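PDB 6XXW: beta-glucuronidase from Dictyoglomus thermophilum, which probably hydrolyses beta-D-glucuronides, releasing glucuronic acid. Local coordinates for residues A[359-364]-A[406-411]; A[283-288]-A[440-445]; A[78-83]-A[133-138]. One frame throughout, in Å; residues are numbered along the deposited sequence.

Contact 1 (A[359-364]-A[406-411]); sequences VIEEAP and PSVIMW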
loop_
_atom_site.group_PDB
_atom_site.type_symbol
_atom_site.label_atom_id
_atom_site.label_comp_id
_atom_site.label_asym_id
_atom_site.label_seq_id
_atom_site.Cartn_x
_atom_site.Cartn_y
_atom_site.Cartn_z
ATOM N N VAL A 359 19.776 -28.114 2.605
ATOM C CA VAL A 359 19.919 -27.093 3.633
ATOM C C VAL A 359 21.401 -26.874 3.931
ATOM O O VAL A 359 22.136 -27.830 4.203
ATOM C CB VAL A 359 19.157 -27.488 4.911
ATOM C CG1 VAL A 359 19.417 -26.487 6.008
ATOM C CG2 VAL A 359 17.659 -27.588 4.617
ATOM N N ILE A 360 21.831 -25.621 3.880
ATOM C CA ILE A 360 23.100 -25.199 4.472
ATOM C C ILE A 360 22.754 -24.701 5.866
ATOM O O ILE A 360 22.118 -23.654 6.009
ATOM C CB ILE A 360 23.780 -24.092 3.649
ATOM C CG1 ILE A 360 24.007 -24.534 2.199
ATOM C CG2 ILE A 360 25.108 -23.691 4.293
ATOM C CD1 ILE A 360 24.346 -23.389 1.239
ATOM N N GLU A 361 23.159 -25.424 6.905
ATOM C CA GLU A 361 22.797 -25.000 8.248
ATOM C C GLU A 361 23.951 -24.243 8.886
ATOM O O GLU A 361 25.106 -24.678 8.825
ATOM C CB GLU A 361 22.368 -26.167 9.130
ATOM C CG GLU A 361 21.871 -25.669 10.480
ATOM C CD GLU A 361 20.967 -26.655 11.162
ATOM O OE1 GLU A 361 21.262 -27.865 11.073
ATOM O OE2 GLU A 361 19.972 -26.215 11.777
ATOM N N GLU A 362 23.626 -23.104 9.492
ATOM C CA GLU A 362 24.598 -22.101 9.885
ATOM C C GLU A 362 24.588 -21.887 11.394
ATOM O O GLU A 362 23.520 -21.802 12.020
ATOM C CB GLU A 362 24.293 -20.783 9.160
ATOM C CG GLU A 362 25.264 -19.672 9.430
ATOM C CD GLU A 362 25.114 -18.579 8.407
ATOM O OE1 GLU A 362 25.574 -18.779 7.253
ATOM O OE2 GLU A 362 24.519 -17.538 8.753
ATOM N N ALA A 363 25.786 -21.798 11.966
ATOM C CA ALA A 363 25.967 -21.437 13.364
ATOM C C ALA A 363 25.664 -19.956 13.580
ATOM O O ALA A 363 25.800 -19.142 12.659
ATOM C CB ALA A 363 27.402 -21.747 13.799
ATOM N N PRO A 364 25.296 -19.570 14.810
ATOM C CA PRO A 364 24.843 -18.190 15.051
ATOM C C PRO A 364 25.953 -17.152 15.161
ATOM O O PRO A 364 25.780 -16.151 15.871
ATOM C CB PRO A 364 24.082 -18.295 16.384
ATOM C CG PRO A 364 24.171 -19.708 16.815
ATOM C CD PRO A 364 25.221 -20.389 16.030
ATOM N N PRO A 406 19.136 -36.052 6.210
ATOM C CA PRO A 406 19.674 -36.000 4.839
ATOM C C PRO A 406 19.655 -34.598 4.237
ATOM O O PRO A 406 20.506 -34.279 3.396
ATOM C CB PRO A 406 18.760 -36.972 4.065
ATOM C CG PRO A 406 17.465 -36.981 4.842
ATOM C CD PRO A 406 17.865 -36.799 6.301
ATOM N N SER A 407 18.731 -33.744 4.677
ATOM C CA SER A 407 18.575 -32.426 4.070
ATOM C C SER A 407 19.758 -31.507 4.362
ATOM O O SER A 407 20.076 -30.642 3.534
ATOM C CB SER A 407 17.271 -31.777 4.551
ATOM O OG SER A 407 17.301 -31.528 5.960
ATOM N N VAL A 408 20.412 -31.653 5.521
ATOM C CA VAL A 408 21.599 -30.844 5.792
ATOM C C VAL A 408 22.753 -31.367 4.942
ATOM O O VAL A 408 23.186 -32.519 5.091
ATOM C CB VAL A 408 21.976 -30.865 7.281
ATOM C CG1 VAL A 408 23.261 -30.024 7.503
ATOM C CG2 VAL A 408 20.848 -30.373 8.166
ATOM N N ILE A 409 23.285 -30.512 4.068
ATOM C CA ILE A 409 24.341 -30.929 3.157
ATOM C C ILE A 409 25.602 -30.102 3.296
ATOM O O ILE A 409 26.543 -30.319 2.543
ATOM C CB ILE A 409 23.863 -30.936 1.687
ATOM C CG1 ILE A 409 23.024 -29.700 1.366
ATOM C CG2 ILE A 409 23.079 -32.226 1.400
ATOM C CD1 ILE A 409 23.762 -28.402 1.382
ATOM N N MET A 410 25.651 -29.162 4.236
ATOM C CA MET A 410 26.811 -28.290 4.416
ATOM C C MET A 410 26.625 -27.527 5.713
ATOM O O MET A 410 25.504 -27.147 6.063
ATOM C CB MET A 410 26.978 -27.302 3.247
ATOM C CG MET A 410 28.209 -26.401 3.363
ATOM S SD MET A 410 28.965 -25.919 1.793
ATOM C CE MET A 410 27.622 -24.996 0.992
ATOM N N TRP A 411 27.734 -27.277 6.408
ATOM C CA TRP A 411 27.737 -26.430 7.593
ATOM C C TRP A 411 28.349 -25.074 7.260
ATOM O O TRP A 411 29.411 -25.002 6.621
ATOM C CB TRP A 411 28.546 -27.066 8.738
ATOM C CG TRP A 411 28.145 -28.478 9.109
ATOM C CD1 TRP A 411 28.883 -29.610 8.910
ATOM C CD2 TRP A 411 26.938 -28.895 9.773
ATOM N NE1 TRP A 411 28.208 -30.708 9.393
ATOM C CE2 TRP A 411 27.015 -30.298 9.933
ATOM C CE3 TRP A 411 25.803 -28.223 10.242
ATOM C CZ2 TRP A 411 25.988 -31.047 10.524
ATOM C CZ3 TRP A 411 24.770 -28.979 10.849
ATOM C CH2 TRP A 411 24.881 -30.370 10.982
#
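Val-359 meets Ser-407 and Ile-409 through its backbone, joining two adjacent parallel strands of the TIM barrel. Its N-H is donated to Ser-407 O at 2.7 Å, and Val-359 O accepts Ile-409 N at 2.9 Å through a nearly straight bond (171°). The same oxygen is touched by a methyl group, since Ile-409 CD1 lies 3.3 Å from Val-359 O; Ile-409 CG1 sits between its own backbone N and carbonyl carbon (chi1 43°), which brings the branch round to the neighbouring strand.

Ile-360 turns to the opposite face, toward the barrel interior, and runs alongside Met-410, with Ile-360 CD1 3.7 Å from Met-410 CE. With an alanine here CG1 and CD1 would be gone, and the terminal methyl of Met-410 would probably lose its neighbour and become freer to turn.

Glu-361 returns to the face of Val-359, which helices 346-355 and 385-402 cover. Its N bonds to Met-410 O at 3.0 Å. From the Val-359/Val-408 pair to the Glu-361/Trp-411 pair the second strand uses one residue more than the first, an irregularity of the beta-bulge kind. The carboxylate is tied by OE2 to Arg-401, as Trp-411 NE1 is to Asp-439. Carboxylate and indole planes lie only 8° apart, and Glu-361 OE1 approaches the ring edge, 3.7 Å from Trp-411 CZ3.

Contact 2 (A[283-288]-A[440-445]); sequences RTVRVE and PTRPIT. With TRS (2-amino-2-hydroxymethyl-propane-1,3-diol), chain C.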
loop_
_atom_site.group_PDB
_atom_site.type_symbol
_atom_site.label_atom_id
_atom_site.label_comp_id
_atom_site.label_asym_id
_atom_site.label_seq_id
_atom_site.Cartn_x
_atom_site.Cartn_y
_atom_site.Cartn_z
ATOM N N ARG A 283 22.016 -40.549 0.718
ATOM C CA ARG A 283 22.663 -39.668 -0.246
ATOM C C ARG A 283 24.100 -39.404 0.185
ATOM O O ARG A 283 24.434 -39.481 1.370
ATOM C CB ARG A 283 21.914 -38.338 -0.400
ATOM C CG ARG A 283 22.531 -37.164 0.376
ATOM C CD ARG A 283 21.966 -37.142 1.767
ATOM N NE ARG A 283 22.462 -36.048 2.613
ATOM C CZ ARG A 283 23.615 -36.066 3.281
ATOM N NH1 ARG A 283 24.440 -37.105 3.174
ATOM N NH2 ARG A 283 23.938 -35.046 4.069
ATOM N N THR A 284 24.938 -39.062 -0.792
ATOM C CA THR A 284 26.305 -38.634 -0.528
ATOM C C THR A 284 26.475 -37.184 -0.946
ATOM O O THR A 284 25.789 -36.695 -1.852
ATOM C CB THR A 284 27.339 -39.488 -1.275
ATOM O OG1 THR A 284 27.120 -39.366 -2.685
ATOM C CG2 THR A 284 27.222 -40.951 -0.861
ATOM N N VAL A 285 27.408 -36.502 -0.291
ATOM C CA VAL A 285 27.761 -35.135 -0.651
ATOM C C VAL A 285 29.280 -35.015 -0.664
ATOM O O VAL A 285 29.964 -35.518 0.236
ATOM C CB VAL A 285 27.097 -34.108 0.295
ATOM C CG1 VAL A 285 27.441 -34.392 1.742
ATOM C CG2 VAL A 285 27.518 -32.693 -0.079
ATOM N N ARG A 286 29.806 -34.351 -1.689
ATOM C CA ARG A 286 31.245 -34.288 -1.910
ATOM C C ARG A 286 31.564 -33.080 -2.783
ATOM O O ARG A 286 30.853 -32.809 -3.754
ATOM C CB ARG A 286 31.713 -35.583 -2.586
ATOM C CG ARG A 286 33.190 -35.746 -2.727
ATOM C CD ARG A 286 33.506 -37.187 -3.067
ATOM N NE ARG A 286 33.194 -37.520 -4.453
ATOM C CZ ARG A 286 33.974 -37.211 -5.485
ATOM N NH1 ARG A 286 35.108 -36.547 -5.287
ATOM N NH2 ARG A 286 33.627 -37.568 -6.712
ATOM N N VAL A 287 32.628 -32.354 -2.442
ATOM C CA VAL A 287 33.129 -31.281 -3.297
ATOM C C VAL A 287 34.368 -31.786 -4.023
ATOM O O VAL A 287 35.238 -32.422 -3.419
ATOM C CB VAL A 287 33.414 -30.004 -2.489
ATOM C CG1 VAL A 287 34.119 -28.966 -3.352
ATOM C CG2 VAL A 287 32.100 -29.440 -1.956
ATOM N N GLU A 288 34.422 -31.559 -5.332
ATOM C CA GLU A 288 35.565 -31.971 -6.146
ATOM C C GLU A 288 35.787 -30.924 -7.229
ATOM O O GLU A 288 34.947 -30.766 -8.115
ATOM C CB GLU A 288 35.325 -33.352 -6.764
ATOM C CG GLU A 288 36.556 -33.994 -7.380
ATOM C CD GLU A 288 36.215 -35.271 -8.127
ATOM O OE1 GLU A 288 35.486 -35.195 -9.140
ATOM O OE2 GLU A 288 36.662 -36.352 -7.691
ATOM N N PRO A 440 33.060 -35.358 9.442
ATOM C CA PRO A 440 33.786 -35.403 8.166
ATOM C C PRO A 440 32.914 -35.716 6.963
ATOM O O PRO A 440 33.457 -35.820 5.863
ATOM C CB PRO A 440 34.815 -36.519 8.384
ATOM C CG PRO A 440 34.217 -37.387 9.422
ATOM C CD PRO A 440 33.415 -36.487 10.324
ATOM N N THR A 441 31.592 -35.860 7.111
ATOM C CA THR A 441 30.750 -36.316 6.009
ATOM C C THR A 441 30.088 -35.179 5.230
ATOM O O THR A 441 29.408 -35.456 4.240
ATOM C CB THR A 441 29.658 -37.281 6.510
ATOM O OG1 THR A 441 28.622 -36.556 7.188
ATOM C CG2 THR A 441 30.230 -38.360 7.439
ATOM N N ARG A 442 30.263 -33.922 5.644
ATOM C CA ARG A 442 29.649 -32.798 4.945
ATOM C C ARG A 442 30.662 -31.681 4.743
ATOM O O ARG A 442 31.473 -31.407 5.635
ATOM C CB ARG A 442 28.437 -32.232 5.716
ATOM C CG ARG A 442 27.306 -33.218 5.969
ATOM C CD ARG A 442 26.290 -32.602 6.900
ATOM N NE ARG A 442 25.054 -33.373 6.944
ATOM C CZ ARG A 442 24.847 -34.392 7.755
ATOM N NH1 ARG A 442 25.812 -34.767 8.594
ATOM N NH2 ARG A 442 23.677 -35.036 7.728
ATOM N N PRO A 443 30.615 -30.995 3.604
ATOM C CA PRO A 443 31.507 -29.856 3.395
ATOM C C PRO A 443 31.197 -28.717 4.353
ATOM O O PRO A 443 30.141 -28.660 4.994
ATOM C CB PRO A 443 31.236 -29.445 1.944
ATOM C CG PRO A 443 29.870 -29.954 1.661
ATOM C CD PRO A 443 29.746 -31.237 2.440
ATOM N N ILE A 444 32.155 -27.796 4.434
ATOM C CA ILE A 444 32.105 -26.647 5.325
ATOM C C ILE A 444 32.285 -25.373 4.512
ATOM O O ILE A 444 33.095 -25.338 3.580
ATOM C CB ILE A 444 33.195 -26.746 6.409
ATOM C CG1 ILE A 444 32.974 -27.997 7.258
ATOM C CG2 ILE A 444 33.232 -25.471 7.255
ATOM C CD1 ILE A 444 34.156 -28.330 8.123
ATOM N N THR A 445 31.536 -24.320 4.867
ATOM C CA THR A 445 31.700 -23.007 4.255
ATOM C C THR A 445 31.712 -21.936 5.343
ATOM O O THR A 445 31.530 -22.211 6.536
ATOM C CB THR A 445 30.584 -22.708 3.222
ATOM O OG1 THR A 445 30.870 -21.489 2.506
ATOM C CG2 THR A 445 29.254 -22.559 3.908
HETATM C C TRS C . 30.743 -38.432 1.686
HETATM C C1 TRS C . 31.698 -39.275 2.527
HETATM C C2 TRS C . 29.327 -38.999 1.696
HETATM C C3 TRS C . 31.246 -38.397 0.247
HETATM N N TRS C . 30.676 -37.075 2.240
HETATM O O1 TRS C . 31.484 -39.011 3.895
HETATM O O2 TRS C . 28.391 -37.972 1.978
HETATM O O3 TRS C . 32.619 -38.085 0.233
HETATM O O HOH W 1 26.453 -36.433 5.066
#
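A small pocket between the backbones of Val-285 and Thr-441 holds a molecule of Tris, probably from the crystallisation liquor, which bridges the two segments. Val-285 N donates to the Tris O2 at 2.9 Å in a nearly straight bond (167°). The Tris amine in turn gives hydrogen bonds to both segments, reaching Val-285 O at 2.6 Å and Thr-441 O at 2.9 Å. Beside the ligand the contact is apolar. Val-285 CG2 meets Pro-443 CD at 3.7 Å; CG1 of this valine takes the position between backbone N and carbonyl carbon (chi1 56°) and comes down on the carbonyl oxygen of Thr-441. Two residues further along the strand, on the same side, Val-287 CG2 lies 4.0 Å from Pro-443 CB, crossing the ring at a slant, and Phe-292 packs against all three of these residues.

In the fold, strand 285-288 forms a beta hairpin with strand 291-294, laid against the loop that leads into barrel strand 444-448 at its N-terminal end. Arg-283, just ahead of the hairpin, donates from NE to Pro-406 O and reaches inward to Arg-442, where Arg-283 NH2 comes within 3.5 Å of Arg-442 NE. The two like charges are brought together by a shared acceptor, since both nitrogens donate to Val-408 O; their guanidinium planes stand 65° apart, with Arg-442 NE near the edge of the other group. Asp-439 pairs with Arg-442 NH1, probably offsetting part of this charge, and also hydrogen-bonds Thr-441 OG1. A water accepts from Arg-283 NH1 at 2.8 Å and donates to Thr-441 OG1 at 3.0 Å, while resting over the centre of one face of the Arg-442 guanidinium.

Contact 3 (A[78-83]-A[133-138]); sequences KSFFIP and QENIIE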
loop_
_atom_site.group_PDB
_atom_site.type_symbol
_atom_site.label_atom_id
_atom_site.label_comp_id
_atom_site.label_asym_id
_atom_site.label_seq_id
_atom_site.Cartn_x
_atom_site.Cartn_y
_atom_site.Cartn_z
ATOM N N LYS A 78 3.990 -22.494 34.509
ATOM C CA LYS A 78 2.882 -23.348 34.099
ATOM C C LYS A 78 2.774 -24.539 35.041
ATOM O O LYS A 78 3.783 -25.068 35.512
ATOM C CB LYS A 78 3.051 -23.860 32.659
ATOM C CG LYS A 78 1.784 -24.476 32.077
ATOM C CD LYS A 78 1.897 -24.746 30.592
ATOM C CE LYS A 78 0.517 -24.809 29.957
ATOM N NZ LYS A 78 0.510 -25.671 28.744
ATOM N N SER A 79 1.539 -24.971 35.274
ATOM C CA SER A 79 1.261 -26.182 36.039
ATOM C C SER A 79 1.151 -27.380 35.109
ATOM O O SER A 79 0.650 -27.273 33.983
ATOM C CB SER A 79 -0.052 -26.051 36.821
ATOM O OG SER A 79 0.029 -25.053 37.815
ATOM N N PHE A 80 1.592 -28.532 35.602
ATOM C CA PHE A 80 1.426 -29.768 34.858
ATOM C C PHE A 80 1.317 -30.916 35.849
ATOM O O PHE A 80 1.773 -30.827 36.989
ATOM C CB PHE A 80 2.567 -29.996 33.858
ATOM C CG PHE A 80 3.913 -30.209 34.492
ATOM C CD1 PHE A 80 4.681 -29.123 34.912
ATOM C CD2 PHE A 80 4.426 -31.488 34.649
ATOM C CE1 PHE A 80 5.922 -29.310 35.490
ATOM C CE2 PHE A 80 5.668 -31.688 35.240
ATOM C CZ PHE A 80 6.425 -30.593 35.653
ATOM N N PHE A 81 0.683 -31.991 35.399
ATOM C CA PHE A 81 0.420 -33.162 36.219
ATOM C C PHE A 81 1.225 -34.324 35.662
ATOM O O PHE A 81 1.253 -34.533 34.447
ATOM C CB PHE A 81 -1.078 -33.493 36.233
ATOM C CG PHE A 81 -1.915 -32.461 36.936
ATOM C CD1 PHE A 81 -2.315 -31.305 36.279
ATOM C CD2 PHE A 81 -2.286 -32.638 38.261
ATOM C CE1 PHE A 81 -3.069 -30.341 36.926
ATOM C CE2 PHE A 81 -3.039 -31.678 38.914
ATOM C CZ PHE A 81 -3.434 -30.530 38.248
ATOM N N ILE A 82 1.903 -35.052 36.536
ATOM C CA ILE A 82 2.672 -36.236 36.158
ATOM C C ILE A 82 1.858 -37.460 36.554
ATOM O O ILE A 82 1.423 -37.540 37.707
ATOM C CB ILE A 82 4.051 -36.266 36.837
ATOM C CG1 ILE A 82 4.940 -35.119 36.330
ATOM C CG2 ILE A 82 4.717 -37.638 36.621
ATOM C CD1 ILE A 82 5.549 -35.371 34.976
ATOM N N PRO A 83 1.625 -38.407 35.645
ATOM C CA PRO A 83 0.904 -39.633 36.018
ATOM C C PRO A 83 1.729 -40.511 36.946
ATOM O O PRO A 83 2.947 -40.636 36.789
ATOM C CB PRO A 83 0.661 -40.323 34.668
ATOM C CG PRO A 83 0.847 -39.254 33.632
ATOM C CD PRO A 83 1.869 -38.322 34.196
ATOM N N GLN A 133 0.269 -35.743 40.929
ATOM C CA GLN A 133 -0.085 -34.484 41.561
ATOM C C GLN A 133 0.337 -33.325 40.669
ATOM O O GLN A 133 1.016 -33.503 39.654
ATOM C CB GLN A 133 0.573 -34.345 42.934
ATOM C CG GLN A 133 0.184 -35.411 43.941
ATOM C CD GLN A 133 1.118 -35.427 45.128
ATOM O OE1 GLN A 133 2.093 -36.188 45.166
ATOM N NE2 GLN A 133 0.840 -34.574 46.103
ATOM N N GLU A 134 -0.060 -32.124 41.082
ATOM C CA GLU A 134 0.317 -30.906 40.376
ATOM C C GLU A 134 1.811 -30.620 40.530
ATOM O O GLU A 134 2.406 -30.845 41.588
ATOM C CB GLU A 134 -0.491 -29.716 40.900
ATOM C CG GLU A 134 -0.341 -28.450 40.051
ATOM C CD GLU A 134 -0.830 -27.202 40.766
ATOM O OE1 GLU A 134 -0.940 -27.236 42.012
ATOM O OE2 GLU A 134 -1.102 -26.192 40.085
ATOM N N ASN A 135 2.415 -30.129 39.454
ATOM C CA ASN A 135 3.791 -29.673 39.450
ATOM C C ASN A 135 3.828 -28.286 38.826
ATOM O O ASN A 135 2.902 -27.887 38.118
ATOM C CB ASN A 135 4.685 -30.631 38.672
ATOM C CG ASN A 135 4.754 -32.000 39.312
ATOM O OD1 ASN A 135 5.737 -32.339 39.964
ATOM N ND2 ASN A 135 3.697 -32.789 39.140
ATOM N N ILE A 136 4.897 -27.547 39.109
ATOM C CA ILE A 136 5.090 -26.200 38.574
ATOM C C ILE A 136 6.423 -26.171 37.834
ATOM O O ILE A 136 7.464 -26.498 38.413
ATOM C CB ILE A 136 5.071 -25.133 39.683
ATOM C CG1 ILE A 136 3.767 -25.203 40.485
ATOM C CG2 ILE A 136 5.326 -23.741 39.108
ATOM C CD1 ILE A 136 2.535 -25.021 39.655
ATOM N N ILE A 137 6.394 -25.783 36.561
ATOM C CA ILE A 137 7.613 -25.497 35.822
ATOM C C ILE A 137 7.754 -23.988 35.693
ATOM O O ILE A 137 6.775 -23.272 35.423
ATOM C CB ILE A 137 7.633 -26.174 34.441
ATOM C CG1 ILE A 137 8.869 -25.688 33.667
ATOM C CG2 ILE A 137 6.338 -25.891 33.683
ATOM C CD1 ILE A 137 9.189 -26.498 32.441
ATOM N N GLU A 138 8.962 -23.495 35.917
ATOM C CA GLU A 138 9.260 -22.094 35.669
ATOM C C GLU A 138 10.516 -22.012 34.821
ATOM O O GLU A 138 11.483 -22.741 35.055
ATOM C CB GLU A 138 9.427 -21.321 36.980
ATOM C CG GLU A 138 8.135 -21.253 37.789
ATOM C CD GLU A 138 8.331 -20.635 39.150
ATOM O OE1 GLU A 138 8.021 -19.430 39.295
ATOM O OE2 GLU A 138 8.802 -21.353 40.066
#
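Phe-80 O is gripped twice by one residue: Asn-135 N donates to it at 2.6 Å, and Asn-135 ND2 adds a weak bond at 3.5 Å. The amide is held from its other end too, because Asn-135 OD1 accepts from Asn-130 N and Asn-107 ND2. In return Phe-80 N donates to Asn-135 O at 2.9 Å, arriving from above the carbonyl plane, so that Phe-80 and Asn-135 form a hydrogen-bonded antiparallel pair; Lys-78 and Ile-137 form the next one.

The side chains of the Phe-80 pair overlap on the buried face of the sheet. With Phe-80 CG between its backbone N and carbonyl carbon (chi1 65°), the ring swings across the strand gap until Asn-135 CB lies over its face, 3.6 Å from the Phe-80 ring centroid and 18° off the normal. This is a CH-pi contact. The ring edge is met by Ile-137 N and Ile-82 CD1, and Phe-80 CE1 touches Ile-137 CB at 3.7 Å.

On the other face the contacts are partly open to solvent. Ser-79 OG donates to Glu-134 OE2 at 2.8 Å, meeting it on the anti side, 26° out of the carboxylate plane. Next to this bond, Glu-134 CA sits off-centre under the Phe-81 ring, which also packs against Ser-27 of a second subunit. Antiparallel pairs of this kind, with an aromatic ring laid against the partner strand on each face, belong here to the jelly-roll beta sandwich of the family 2 sugar-binding domain.

How the contacts relate
Contact 3 closes first along the chain, in the antiparallel sheet of the sugar-binding domain; contacts 1 and 2 follow in the TIM barrel domain, contact 1 nested inside the long loop that contact 2 closes. Those two are neighbours, with centres about 11 Å apart. Strands 408-415 and 444-448 lie side by side in the barrel sheet, and Arg-283, next to the hairpin, bonds to backbone oxygens of 406-411, tying the hairpin at the barrel's N-terminal end to its wall. Contact 3 stands well apart, its centre about 36 Å from that of contact 1 and 45 Å from that of contact 2. The chain thus illustrates modular construction, with contacts 1 and 2 knitting together one domain and contact 3 belonging to another.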